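Local coordinates for nucleotidyl transferase (Methanothermobacter thermautotrophicus, PDB 6PLJ), which probably transfers nucleotidyl groups, as a MobA-like NTP transferase from a methanogen whose cell wall contains pseudomurein, at residues D132-S137 with L227-H232; V67-S72 with A139-I144; A30-G35 with S111-R116; A43-E48 with N221-Y226; P194-M199 with V204-V209. One frame throughout, in Å; residues are numbered along the deposited sequence.

Contact 1: D132-S137 with L227-H232. With EDO (1,2-ethanediol), chain E.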
# COMPACT_ATOMS: atom_id res chain seq x y z
N ASP A 132 -3.60 3.89 -2.50
CA ASP A 132 -3.39 5.24 -3.00
C ASP A 132 -1.95 5.56 -3.37
O ASP A 132 -1.59 6.73 -3.49
CB ASP A 132 -3.90 6.28 -1.99
CG ASP A 132 -3.10 6.32 -0.71
OD1 ASP A 132 -2.09 5.60 -0.57
OD2 ASP A 132 -3.51 7.08 0.20
N GLN A 133 -1.13 4.54 -3.57
CA GLN A 133 0.26 4.71 -3.95
C GLN A 133 0.51 3.94 -5.24
O GLN A 133 1.22 2.92 -5.27
CB GLN A 133 1.11 4.23 -2.79
CG GLN A 133 2.59 4.57 -2.86
CD GLN A 133 3.36 4.07 -1.65
OE1 GLN A 133 2.78 3.60 -0.68
NE2 GLN A 133 4.67 4.18 -1.70
N PRO A 134 -0.06 4.44 -6.35
CA PRO A 134 -0.14 3.64 -7.58
C PRO A 134 1.08 3.67 -8.48
O PRO A 134 1.06 2.99 -9.50
CB PRO A 134 -1.33 4.27 -8.30
CG PRO A 134 -1.23 5.70 -7.93
CD PRO A 134 -0.87 5.66 -6.47
N ALA A 135 2.10 4.46 -8.15
CA ALA A 135 3.27 4.58 -9.01
C ALA A 135 4.41 3.65 -8.63
O ALA A 135 5.48 3.75 -9.21
CB ALA A 135 3.76 6.03 -9.05
N VAL A 136 4.19 2.72 -7.69
CA VAL A 136 5.25 1.78 -7.36
C VAL A 136 5.34 0.77 -8.50
O VAL A 136 4.34 0.20 -8.90
CB VAL A 136 5.04 1.01 -6.04
CG1 VAL A 136 6.33 0.33 -5.66
CG2 VAL A 136 4.63 1.93 -4.89
N SER A 137 6.54 0.54 -9.02
CA SER A 137 6.69 -0.41 -10.12
C SER A 137 6.61 -1.84 -9.62
O SER A 137 6.98 -2.14 -8.48
CB SER A 137 8.01 -0.21 -10.86
OG SER A 137 9.11 -0.54 -10.03
N LEU A 227 -1.76 14.62 -9.34
CA LEU A 227 -1.35 15.25 -10.59
C LEU A 227 0.10 14.92 -10.91
O LEU A 227 0.44 14.69 -12.06
CB LEU A 227 -1.55 16.76 -10.55
CG LEU A 227 -3.01 17.21 -10.39
CD1 LEU A 227 -3.06 18.71 -10.24
CD2 LEU A 227 -3.85 16.75 -11.55
N ARG A 228 0.93 14.87 -9.87
CA ARG A 228 2.33 14.48 -10.01
C ARG A 228 2.46 13.04 -10.56
O ARG A 228 3.23 12.77 -11.46
CB ARG A 228 3.04 14.63 -8.68
CG ARG A 228 4.50 14.26 -8.71
CD ARG A 228 5.13 14.36 -7.35
NE ARG A 228 6.50 13.86 -7.40
CZ ARG A 228 7.31 13.72 -6.37
NH1 ARG A 228 6.91 14.02 -5.13
NH2 ARG A 228 8.54 13.24 -6.57
N ILE A 229 1.68 12.13 -10.00
CA ILE A 229 1.68 10.76 -10.47
C ILE A 229 1.14 10.67 -11.89
O ILE A 229 1.71 9.99 -12.73
CB ILE A 229 0.85 9.85 -9.52
CG1 ILE A 229 1.60 9.70 -8.20
CG2 ILE A 229 0.57 8.50 -10.17
CD1 ILE A 229 0.73 9.22 -7.05
N ARG A 230 0.06 11.38 -12.16
CA ARG A 230 -0.54 11.35 -13.51
C ARG A 230 0.49 11.84 -14.53
O ARG A 230 0.58 11.27 -15.56
CB ARG A 230 -1.83 12.17 -13.54
CG ARG A 230 -2.50 12.25 -14.91
CD ARG A 230 -3.75 13.12 -14.88
NE ARG A 230 -3.41 14.52 -15.05
CZ ARG A 230 -4.26 15.54 -14.96
NH1 ARG A 230 -3.81 16.78 -15.14
NH2 ARG A 230 -5.54 15.34 -14.69
N ASP A 231 1.21 12.90 -14.20
CA ASP A 231 2.24 13.42 -15.12
C ASP A 231 3.32 12.39 -15.42
O ASP A 231 3.79 12.28 -16.56
CB ASP A 231 2.87 14.70 -14.57
CG ASP A 231 1.92 15.90 -14.62
OD1 ASP A 231 0.87 15.85 -15.29
OD2 ASP A 231 2.25 16.90 -13.96
N HIS A 232 3.71 11.63 -14.40
CA HIS A 232 4.68 10.54 -14.59
C HIS A 232 4.14 9.46 -15.53
O HIS A 232 4.86 9.00 -16.42
CB HIS A 232 5.03 9.94 -13.23
CG HIS A 232 5.68 8.60 -13.29
ND1 HIS A 232 6.95 8.41 -13.79
CD2 HIS A 232 5.26 7.40 -12.87
CE1 HIS A 232 7.27 7.13 -13.67
NE2 HIS A 232 6.26 6.49 -13.12
C1 EDO E . -0.04 19.72 -12.75
O1 EDO E . 0.29 18.74 -13.73
C2 EDO E . 0.99 19.67 -11.64
O2 EDO E . 1.64 18.39 -11.66
O HOH W 1 6.34 4.08 -11.76
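Ile229, on helix 223-236, packs against Pro134 and Ala135 in the loop after strand 125-130 of the MobA-like alpha/beta fold. That loop makes a type I beta turn from Gln133 to Val136, so Pro134 and Ala135 hold its two central positions. The two branches of Ile229 divide the work. CG1 lies anti to the carbonyl carbon (chi1 -70°) and carries CD1 to the proline ring, where it meets Pro134 CD at 3.9 Å. The proline and isoleucine side chains cross at about a right angle. The other branch, Ile229 CG2, lies 4.0 Å from Pro134 CG and 4.2 Å from Ala135 CB. Helix 62-72 and strand 56-57 supply further neighbours for Pro134, which buries the apolar patch. Elsewhere on helix 223-236, Asp231 OD2 accepts from both hydroxyls of a 1,2-ethanediol, probably from the crystallisation liquor. A leucine in place of Asp231 would probably leave both hydroxyls without this acceptor and the diol more weakly held. One turn on from Ile229, the His232 ring reaches the turn obliquely, near Ala135 CB. A water joins the two residues: it donates to Ala135 O at 2.7 Å and lies 2.8 Å from His232 NE2.

Contact 2: V67-S72 with A139-I144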
# COMPACT_ATOMS: atom_id res chain seq x y z
N VAL A 67 -3.27 -2.29 -7.92
CA VAL A 67 -3.47 -3.74 -7.90
C VAL A 67 -2.71 -4.39 -9.06
O VAL A 67 -2.06 -5.42 -8.87
CB VAL A 67 -4.96 -4.10 -7.92
CG1 VAL A 67 -5.17 -5.59 -8.17
CG2 VAL A 67 -5.61 -3.67 -6.60
N LYS A 68 -2.77 -3.78 -10.24
CA LYS A 68 -2.04 -4.31 -11.38
C LYS A 68 -0.55 -4.42 -11.09
O LYS A 68 0.08 -5.42 -11.42
CB LYS A 68 -2.27 -3.45 -12.61
CG LYS A 68 -1.55 -3.91 -13.86
CD LYS A 68 -1.99 -5.30 -14.26
CE LYS A 68 -1.22 -5.79 -15.47
NZ LYS A 68 -1.82 -7.04 -15.97
N ALA A 69 0.02 -3.39 -10.47
CA ALA A 69 1.45 -3.43 -10.11
C ALA A 69 1.78 -4.56 -9.14
O ALA A 69 2.79 -5.26 -9.30
CB ALA A 69 1.89 -2.09 -9.56
N VAL A 70 0.92 -4.74 -8.15
CA VAL A 70 1.09 -5.80 -7.15
C VAL A 70 1.01 -7.19 -7.81
O VAL A 70 1.86 -8.05 -7.57
CB VAL A 70 0.02 -5.63 -6.05
CG1 VAL A 70 -0.08 -6.84 -5.17
CG2 VAL A 70 0.32 -4.37 -5.23
N LEU A 71 0.02 -7.39 -8.66
CA LEU A 71 -0.09 -8.67 -9.37
C LEU A 71 1.09 -8.89 -10.30
O LEU A 71 1.64 -10.01 -10.38
CB LEU A 71 -1.41 -8.75 -10.12
CG LEU A 71 -2.69 -8.92 -9.27
CD1 LEU A 71 -3.92 -8.82 -10.14
CD2 LEU A 71 -2.69 -10.23 -8.49
N SER A 72 1.54 -7.82 -10.94
CA SER A 72 2.71 -7.93 -11.82
C SER A 72 4.02 -8.21 -11.08
O SER A 72 5.01 -8.58 -11.70
CB SER A 72 2.85 -6.68 -12.68
OG SER A 72 1.72 -6.55 -13.52
N ALA A 139 8.68 -4.13 -10.41
CA ALA A 139 10.04 -4.53 -10.08
C ALA A 139 10.43 -4.13 -8.65
O ALA A 139 11.06 -4.89 -7.94
CB ALA A 139 11.03 -3.96 -11.09
N THR A 140 10.00 -2.94 -8.23
CA THR A 140 10.29 -2.49 -6.88
C THR A 140 9.53 -3.35 -5.87
O THR A 140 10.10 -3.76 -4.87
CB THR A 140 9.93 -1.00 -6.71
OG1 THR A 140 10.79 -0.25 -7.57
CG2 THR A 140 10.11 -0.56 -5.29
N LEU A 141 8.25 -3.60 -6.15
CA LEU A 141 7.44 -4.45 -5.26
C LEU A 141 8.05 -5.85 -5.12
O LEU A 141 8.12 -6.39 -4.01
CB LEU A 141 6.01 -4.55 -5.80
CG LEU A 141 5.20 -3.26 -5.71
CD1 LEU A 141 3.91 -3.33 -6.51
CD2 LEU A 141 4.89 -2.90 -4.26
N ARG A 142 8.51 -6.39 -6.24
CA ARG A 142 9.15 -7.70 -6.25
C ARG A 142 10.41 -7.71 -5.38
O ARG A 142 10.59 -8.63 -4.59
CB ARG A 142 9.47 -8.12 -7.69
CG ARG A 142 10.00 -9.53 -7.83
CD ARG A 142 10.39 -9.78 -9.27
NE ARG A 142 9.24 -9.79 -10.18
CZ ARG A 142 8.48 -10.86 -10.45
NH1 ARG A 142 8.70 -12.04 -9.87
NH2 ARG A 142 7.45 -10.73 -11.30
N ARG A 143 11.25 -6.68 -5.52
CA ARG A 143 12.47 -6.55 -4.70
C ARG A 143 12.14 -6.46 -3.22
O ARG A 143 12.81 -7.08 -2.39
CB ARG A 143 13.28 -5.33 -5.12
CG ARG A 143 14.14 -5.53 -6.36
CD ARG A 143 15.14 -4.40 -6.55
NE ARG A 143 14.53 -3.25 -7.21
CZ ARG A 143 14.29 -3.16 -8.52
NH1 ARG A 143 13.70 -2.06 -9.01
NH2 ARG A 143 14.61 -4.15 -9.36
N ILE A 144 11.10 -5.71 -2.88
CA ILE A 144 10.65 -5.59 -1.50
C ILE A 144 10.23 -6.96 -0.97
O ILE A 144 10.67 -7.38 0.10
CB ILE A 144 9.54 -4.52 -1.34
CG1 ILE A 144 10.18 -3.14 -1.57
CG2 ILE A 144 8.89 -4.56 0.05
CD1 ILE A 144 9.21 -2.00 -1.67
O HOH W 2 8.16 -7.58 -11.64
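Leu141 points from helix 138-147 at helix 62-72, and one methyl does the touching. Its CD1 lies against the backbone between Ala69 and Val70, 3.6 Å from Ala69 O. The same methyl has Ala69 CB at 3.9 Å and Val70 CG2 at 4.0 Å. The CB of Val70 points away from Leu141. CG2 still reaches it because it sits beside the backbone N, with CG1 anti to that N (chi1 167°). The valine and leucine side chains cross obliquely. The axes of the two segments approach to 8.6 Å at a crossing angle of -53°.

A polar link lies at the more exposed end. Arg142 starts off alongside the contact, and its chain bends at chi3 so that the guanidinium comes near the C-terminal part of helix 62-72. Arg142 NH2 gives a weak hydrogen bond to Ser72 O, 3.3 Å long. Arg142 NE donates to a water that lies at the guanidinium edge, in its plane, at 2.9 Å. That water donates weakly to the same Ser72 O. Ser72 OG donates a hydrogen bond to Lys68 O, 2.9 Å, from above the carbonyl plane; Ser72 N is a second donor to that oxygen.

Both helices pack side by side on one face of the central sheet of this alpha/beta, Rossmann-like fold. Val70 packs on Ala27, Val29, Cys78 and Ala129 of three adjacent strands, and Leu141 on Leu127.

Contact 3: A30-G35 with S111-R116. With EDO (1,2-ethanediol), chain F; EDO (1,2-ethanediol), chain D.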
# COMPACT_ATOMS: atom_id res chain seq x y z
N ALA A 30 -4.30 -2.17 1.00
CA ALA A 30 -5.20 -1.40 1.85
C ALA A 30 -5.89 -0.35 0.99
O ALA A 30 -5.25 0.58 0.52
CB ALA A 30 -4.45 -0.77 2.99
N ALA A 31 -7.20 -0.52 0.79
CA ALA A 31 -7.96 0.32 -0.12
C ALA A 31 -9.26 0.77 0.55
O ALA A 31 -10.28 0.90 -0.11
CB ALA A 31 -8.23 -0.43 -1.41
N ALA A 32 -9.19 0.98 1.86
CA ALA A 32 -10.40 1.14 2.69
C ALA A 32 -10.57 2.50 3.34
O ALA A 32 -11.61 2.74 3.95
CB ALA A 32 -10.42 0.08 3.77
N GLY A 33 -9.58 3.38 3.26
CA GLY A 33 -9.59 4.60 4.02
C GLY A 33 -10.28 5.77 3.33
O GLY A 33 -10.50 5.76 2.11
N ARG A 34 -10.56 6.80 4.12
CA ARG A 34 -11.02 8.07 3.57
C ARG A 34 -9.83 8.80 2.97
O ARG A 34 -8.66 8.46 3.21
CB ARG A 34 -11.67 8.94 4.65
CG ARG A 34 -13.02 8.45 5.15
CD ARG A 34 -13.54 9.40 6.22
NE ARG A 34 -12.71 9.39 7.40
CZ ARG A 34 -12.79 8.51 8.41
NH1 ARG A 34 -13.72 7.56 8.44
NH2 ARG A 34 -11.92 8.60 9.41
N GLY A 35 -10.13 9.80 2.17
CA GLY A 35 -9.13 10.72 1.65
C GLY A 35 -9.76 12.08 1.55
O GLY A 35 -9.95 12.63 0.47
N SER A 111 -3.59 0.29 10.03
CA SER A 111 -3.04 -0.94 10.63
C SER A 111 -4.11 -2.01 10.77
O SER A 111 -3.83 -3.19 10.52
CB SER A 111 -2.35 -0.64 11.97
OG SER A 111 -3.28 -0.19 12.92
N ALA A 112 -5.34 -1.62 11.13
CA ALA A 112 -6.45 -2.56 11.25
C ALA A 112 -6.90 -3.10 9.90
O ALA A 112 -7.31 -4.25 9.81
CB ALA A 112 -7.63 -1.90 11.96
N SER A 113 -6.88 -2.25 8.87
CA SER A 113 -7.19 -2.69 7.50
C SER A 113 -6.16 -3.70 7.05
O SER A 113 -6.52 -4.74 6.52
CB SER A 113 -7.19 -1.53 6.50
OG SER A 113 -8.26 -0.68 6.79
N LEU A 114 -4.89 -3.40 7.27
CA LEU A 114 -3.85 -4.38 6.94
C LEU A 114 -4.07 -5.67 7.70
O LEU A 114 -3.95 -6.74 7.13
CB LEU A 114 -2.45 -3.84 7.16
CG LEU A 114 -2.03 -2.73 6.22
CD1 LEU A 114 -0.65 -2.23 6.63
CD2 LEU A 114 -2.01 -3.21 4.78
N LEU A 115 -4.42 -5.58 8.98
CA LEU A 115 -4.65 -6.79 9.76
C LEU A 115 -5.79 -7.63 9.21
O LEU A 115 -5.70 -8.85 9.12
CB LEU A 115 -4.94 -6.43 11.22
CG LEU A 115 -5.21 -7.59 12.16
CD1 LEU A 115 -4.03 -8.56 12.21
CD2 LEU A 115 -5.48 -7.02 13.55
N ARG A 116 -6.86 -6.96 8.82
CA ARG A 116 -8.00 -7.70 8.22
C ARG A 116 -7.53 -8.45 6.96
O ARG A 116 -7.98 -9.49 6.73
CB ARG A 116 -9.11 -6.71 7.87
CG ARG A 116 -10.29 -7.38 7.20
CD ARG A 116 -11.12 -8.16 8.18
NE ARG A 116 -12.52 -8.20 7.78
CZ ARG A 116 -13.13 -9.15 7.09
NH1 ARG A 116 -12.49 -10.23 6.69
NH2 ARG A 116 -14.42 -9.02 6.81
C1 EDO F . -6.54 1.66 3.95
O1 EDO F . -7.47 0.80 4.18
C2 EDO F . -6.60 2.28 2.69
O2 EDO F . -5.35 2.86 2.54
C1 EDO D . -9.66 6.40 7.83
O1 EDO D . -8.99 6.72 6.62
C2 EDO D . -10.88 5.56 7.52
O2 EDO D . -11.24 4.79 8.67
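Ala30 and Leu114 make the direct apolar contact between the end of strand 25-31 and helix 110-120. Ala30 CB meets Leu114 CD2 at 3.9 Å. Ala32 CB lies 3.8 Å from Ser113 OG. Leu114 starts off to one side of the strand. Its CG stands anti to the carbonyl carbon (chi1 -68°), and CD2 ends up nearer to Ala30.

The loop, whose Ala32 pairs with His84 in the backbone, also bonds to two molecules of 1,2-ethanediol, probably from the crystallisation liquor. One diol lies between Ser113 and the methyls of Ala30 and Ala32, with its C1 3.3 Å from Ala30 CB. Ala32 N donates to its O1 at 2.9 Å. Its O2 bonds weakly to Ala30 O. Ser113 OG lies 3.1 Å from the same O1. Ser113 OG is hydrogen-bonded to Asn103 ND2. Arg34 N donates to O1 of the second diol at 3.0 Å.

That second diol lies over one face of the Arg34 guanidinium, with its C2 3.4 Å above the plane and offset toward the rim. The same guanidinium makes a salt bridge to Asp107 through NH1.

In relatives, the glycine-rich loop after the first strand binds the nucleotide, and this loop probably does the same. The N-H groups of Ala32 and Arg34 hold diol oxygens, and a CB on Gly33 would clash with the second diol, consistent with a pocket for phosphate oxygens.

Contact 4: A43-E48 with N221-Y226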
# COMPACT_ATOMS: atom_id res chain seq x y z
N ALA A 43 -12.44 20.25 -4.49
CA ALA A 43 -13.51 21.24 -4.31
C ALA A 43 -12.96 22.67 -4.32
O ALA A 43 -13.59 23.57 -4.91
CB ALA A 43 -14.25 20.98 -3.01
N GLU A 44 -11.78 22.86 -3.73
CA GLU A 44 -11.13 24.18 -3.67
C GLU A 44 -10.56 24.66 -5.01
O GLU A 44 -10.24 25.84 -5.17
CB GLU A 44 -10.05 24.20 -2.56
CG GLU A 44 -10.67 24.23 -1.17
CD GLU A 44 -9.72 23.87 -0.03
OE1 GLU A 44 -8.48 24.02 -0.16
OE2 GLU A 44 -10.25 23.44 1.01
N LEU A 45 -10.43 23.74 -5.97
CA LEU A 45 -10.17 24.08 -7.37
C LEU A 45 -11.45 24.26 -8.20
O LEU A 45 -11.38 24.46 -9.41
CB LEU A 45 -9.28 23.00 -8.02
CG LEU A 45 -7.84 23.04 -7.52
CD1 LEU A 45 -7.14 21.69 -7.71
CD2 LEU A 45 -7.05 24.17 -8.19
N GLY A 46 -12.62 24.19 -7.58
CA GLY A 46 -13.89 24.18 -8.31
C GLY A 46 -14.15 22.96 -9.16
O GLY A 46 -14.90 23.00 -10.13
N LEU A 47 -13.53 21.83 -8.80
CA LEU A 47 -13.79 20.58 -9.47
C LEU A 47 -14.75 19.76 -8.62
O LEU A 47 -14.85 19.97 -7.41
CB LEU A 47 -12.48 19.81 -9.64
CG LEU A 47 -11.35 20.57 -10.32
CD1 LEU A 47 -10.08 19.72 -10.31
CD2 LEU A 47 -11.74 20.96 -11.74
N GLU A 48 -15.45 18.83 -9.27
CA GLU A 48 -16.28 17.87 -8.54
C GLU A 48 -15.34 16.86 -7.86
O GLU A 48 -14.53 16.25 -8.54
CB GLU A 48 -17.26 17.15 -9.46
CG GLU A 48 -18.43 18.03 -9.92
CD GLU A 48 -19.27 18.59 -8.77
OE1 GLU A 48 -19.49 17.88 -7.77
OE2 GLU A 48 -19.70 19.76 -8.86
N ASN A 221 -2.21 12.06 -1.04
CA ASN A 221 -2.76 12.72 0.12
C ASN A 221 -3.43 14.01 -0.33
O ASN A 221 -4.57 14.30 0.06
CB ASN A 221 -1.67 13.01 1.14
CG ASN A 221 -2.19 13.72 2.36
OD1 ASN A 221 -3.23 13.34 2.91
ND2 ASN A 221 -1.49 14.76 2.80
N HIS A 222 -2.70 14.78 -1.12
CA HIS A 222 -3.24 15.99 -1.76
C HIS A 222 -3.53 15.74 -3.23
O HIS A 222 -2.96 14.84 -3.84
CB HIS A 222 -2.25 17.15 -1.62
CG HIS A 222 -2.17 17.71 -0.24
ND1 HIS A 222 -3.09 18.61 0.24
CD2 HIS A 222 -1.30 17.47 0.77
CE1 HIS A 222 -2.79 18.92 1.49
NE2 HIS A 222 -1.71 18.24 1.83
N TYR A 223 -4.40 16.55 -3.82
CA TYR A 223 -4.69 16.43 -5.23
C TYR A 223 -3.42 16.63 -6.06
O TYR A 223 -3.23 15.98 -7.10
CB TYR A 223 -5.81 17.39 -5.65
CG TYR A 223 -6.31 17.21 -7.05
CD1 TYR A 223 -6.90 16.01 -7.46
CD2 TYR A 223 -6.21 18.24 -7.98
CE1 TYR A 223 -7.36 15.84 -8.76
CE2 TYR A 223 -6.67 18.08 -9.26
CZ TYR A 223 -7.24 16.89 -9.65
OH TYR A 223 -7.67 16.79 -10.94
N SER A 224 -2.54 17.52 -5.60
CA SER A 224 -1.24 17.74 -6.26
C SER A 224 -0.42 16.45 -6.37
O SER A 224 0.32 16.28 -7.33
CB SER A 224 -0.45 18.83 -5.55
OG SER A 224 -0.21 18.53 -4.20
N ASP A 225 -0.55 15.54 -5.40
CA ASP A 225 0.14 14.25 -5.46
C ASP A 225 -0.38 13.41 -6.61
O ASP A 225 0.38 12.75 -7.31
CB ASP A 225 -0.06 13.46 -4.16
CG ASP A 225 0.52 14.16 -2.94
OD1 ASP A 225 1.62 14.75 -3.04
OD2 ASP A 225 -0.09 14.06 -1.85
N TYR A 226 -1.70 13.41 -6.79
CA TYR A 226 -2.28 12.71 -7.92
C TYR A 226 -1.79 13.30 -9.25
O TYR A 226 -1.41 12.58 -10.16
CB TYR A 226 -3.80 12.74 -7.86
CG TYR A 226 -4.48 12.44 -9.15
CD1 TYR A 226 -4.57 11.13 -9.63
CD2 TYR A 226 -5.05 13.46 -9.92
CE1 TYR A 226 -5.20 10.84 -10.81
CE2 TYR A 226 -5.68 13.17 -11.11
CZ TYR A 226 -5.77 11.86 -11.55
OH TYR A 226 -6.43 11.56 -12.73
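Leu45 and Tyr223 come nearest in the backbone, 9.7 Å between CA atoms, where helix 36-44 ends in a Schellman motif with Gly46 at positive phi (67°). The side chains bridge this distance. Leu45 CD1 touches Tyr223 CD2 at 3.6 Å. Leu47 CD1 reaches the far end of the ring, 3.9 Å from Tyr223 CE2 and 3.8 Å from Tyr223 OH. Leu45 meets the tyrosine at a slant, and Leu47 crosses it at about a right angle. Tyr223 CG stands anti to the backbone N (chi1 -172°), which extends the ring toward the two leucines. The tyrosine opens helix 223-236, whose N-cap is His222. Asp225, at the third position of the helix, turns back onto the N-cap: its OD2 accepts from His222 N at 2.8 Å, nearly straight at 172°, and from Asn221 N at 3.0 Å. Asp41 of helix 36-44 takes His222 ND1 and Tyr223 N through its OD2. The tyrosine also packs on Met38 and Met42. A serine in place of Tyr223 would probably open a gap here and leave the CD1 methyls of Leu45 and Leu47 without their aromatic partner. A bound sodium ion lies about 4 Å from the Leu45 side chain.

Contact 5: P194-M199 with V204-V209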
# COMPACT_ATOMS: atom_id res chain seq x y z
N PRO A 194 4.43 4.84 12.99
CA PRO A 194 4.72 4.54 14.41
C PRO A 194 5.04 3.06 14.69
O PRO A 194 5.93 2.77 15.51
CB PRO A 194 3.45 4.99 15.13
CG PRO A 194 2.88 6.04 14.25
CD PRO A 194 3.18 5.60 12.85
N LEU A 195 4.37 2.13 14.00
CA LEU A 195 4.72 0.71 14.13
C LEU A 195 6.13 0.37 13.67
O LEU A 195 6.76 -0.51 14.23
CB LEU A 195 3.74 -0.21 13.37
CG LEU A 195 2.44 -0.61 14.03
CD1 LEU A 195 1.72 -1.61 13.12
CD2 LEU A 195 2.66 -1.21 15.42
N LEU A 196 6.62 1.03 12.62
CA LEU A 196 7.96 0.76 12.13
C LEU A 196 9.01 1.21 13.17
O LEU A 196 10.00 0.51 13.40
CB LEU A 196 8.19 1.44 10.79
CG LEU A 196 7.29 0.96 9.65
CD1 LEU A 196 7.39 1.91 8.47
CD2 LEU A 196 7.66 -0.45 9.24
N TRP A 197 8.77 2.36 13.78
CA TRP A 197 9.62 2.85 14.87
C TRP A 197 9.59 1.90 16.07
O TRP A 197 10.63 1.66 16.68
CB TRP A 197 9.18 4.25 15.31
CG TRP A 197 9.55 5.35 14.36
CD1 TRP A 197 8.71 6.06 13.56
CD2 TRP A 197 10.86 5.90 14.16
NE1 TRP A 197 9.41 7.00 12.86
CE2 TRP A 197 10.73 6.93 13.21
CE3 TRP A 197 12.13 5.61 14.68
CZ2 TRP A 197 11.82 7.70 12.78
CZ3 TRP A 197 13.22 6.37 14.24
CH2 TRP A 197 13.05 7.40 13.30
N MET A 198 8.41 1.38 16.39
CA MET A 198 8.26 0.34 17.43
C MET A 198 9.10 -0.89 17.12
O MET A 198 9.84 -1.37 17.98
CB MET A 198 6.80 -0.09 17.54
CG MET A 198 5.95 0.73 18.49
SD MET A 198 4.46 -0.19 18.92
CE MET A 198 5.17 -1.82 19.16
N MET A 199 8.98 -1.39 15.89
CA MET A 199 9.78 -2.52 15.43
C MET A 199 11.28 -2.30 15.57
O MET A 199 12.00 -3.18 16.05
CB MET A 199 9.47 -2.83 13.95
CG MET A 199 8.12 -3.47 13.72
SD MET A 199 7.80 -3.62 11.94
CE MET A 199 6.08 -4.11 12.03
N VAL A 204 13.79 -5.35 15.64
CA VAL A 204 13.36 -5.99 14.40
C VAL A 204 14.24 -5.43 13.29
O VAL A 204 14.44 -4.22 13.22
CB VAL A 204 11.89 -5.67 14.06
CG1 VAL A 204 11.51 -6.23 12.69
CG2 VAL A 204 10.95 -6.18 15.15
N ARG A 205 14.74 -6.32 12.44
CA ARG A 205 15.62 -5.92 11.34
C ARG A 205 14.71 -5.31 10.26
O ARG A 205 13.74 -5.93 9.86
CB ARG A 205 16.42 -7.09 10.75
CG ARG A 205 16.93 -8.19 11.69
CD ARG A 205 17.43 -7.72 13.05
NE ARG A 205 18.59 -6.85 13.00
CZ ARG A 205 19.19 -6.36 14.08
NH1 ARG A 205 18.72 -6.65 15.29
NH2 ARG A 205 20.24 -5.56 13.96
N LEU A 206 15.02 -4.08 9.85
CA LEU A 206 14.25 -3.37 8.83
C LEU A 206 15.18 -3.09 7.66
O LEU A 206 16.16 -2.35 7.83
CB LEU A 206 13.68 -2.08 9.41
CG LEU A 206 12.82 -1.21 8.49
CD1 LEU A 206 11.57 -1.99 8.05
CD2 LEU A 206 12.44 0.09 9.18
N TYR A 207 14.91 -3.69 6.50
CA TYR A 207 15.75 -3.49 5.30
C TYR A 207 15.08 -2.55 4.31
O TYR A 207 13.99 -2.83 3.80
CB TYR A 207 16.08 -4.81 4.60
CG TYR A 207 17.10 -4.64 3.51
CD1 TYR A 207 18.46 -4.55 3.81
CD2 TYR A 207 16.71 -4.51 2.18
CE1 TYR A 207 19.40 -4.37 2.82
CE2 TYR A 207 17.65 -4.31 1.17
CZ TYR A 207 19.00 -4.25 1.51
OH TYR A 207 19.94 -4.07 0.53
N GLY A 208 15.75 -1.42 4.03
CA GLY A 208 15.26 -0.46 3.07
C GLY A 208 15.68 -0.80 1.65
O GLY A 208 16.85 -1.09 1.38
N VAL A 209 14.71 -0.77 0.74
CA VAL A 209 14.92 -1.01 -0.67
C VAL A 209 14.77 0.31 -1.42
O VAL A 209 13.70 0.94 -1.39
CB VAL A 209 13.93 -2.06 -1.18
CG1 VAL A 209 13.94 -2.12 -2.70
CG2 VAL A 209 14.26 -3.41 -0.55
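A tight helix-to-strand connection joins Met199, on helix 192-201, to Val204, just ahead of strand 205-210. Val204 N donates to Met199 O at 2.8 Å, with an N-H...O angle of 150° and the donor tilted 31° from the carbonyl plane. The two side chains lie close beside this bond, with Met199 CB and Val204 CB 3.7 Å apart. Val204 CG2 stands anti to its own carbonyl carbon and lies 3.3 Å from Met199 O. Beyond CG, the methionine chain is extended and leads away from Val204; the side chain packs on Leu180 and Tyr184 of helix 178-184 and on Val153. Strand 205-210 belongs to the mixed eight-stranded sheet, parallel to strand 152-157 and antiparallel to 162-163. Helix 192-201 packs against this part of the sheet. Leu196 and Leu206 both reach Ile155 of the neighbouring strand. Between themselves they touch more loosely, through Leu196 CD2 and Leu206 CD1 at 4.4 Å.

How the contacts relate
From the N terminus, contact 3 opens first, then contact 4, then contact 2. Contact 3 closes at helix 110-120, so it crosses both of the others. Contact 1 opens at 132-137, just before contact 2 closes on helix 138-147, and these two cross and touch through Val136, Ala69 and Leu141. Contact 2 lies within the long loop of contact 4. Contact 5 is a short local loop within those of contacts 1 and 4, and its Val209 packs on Ile144 of contact 2. Contacts 4 and 1 cross and close last, one after the other on helix 223-236. Together they tie this C-terminal helix to the turn after helix 36-44 and to the loop after strand 125-130.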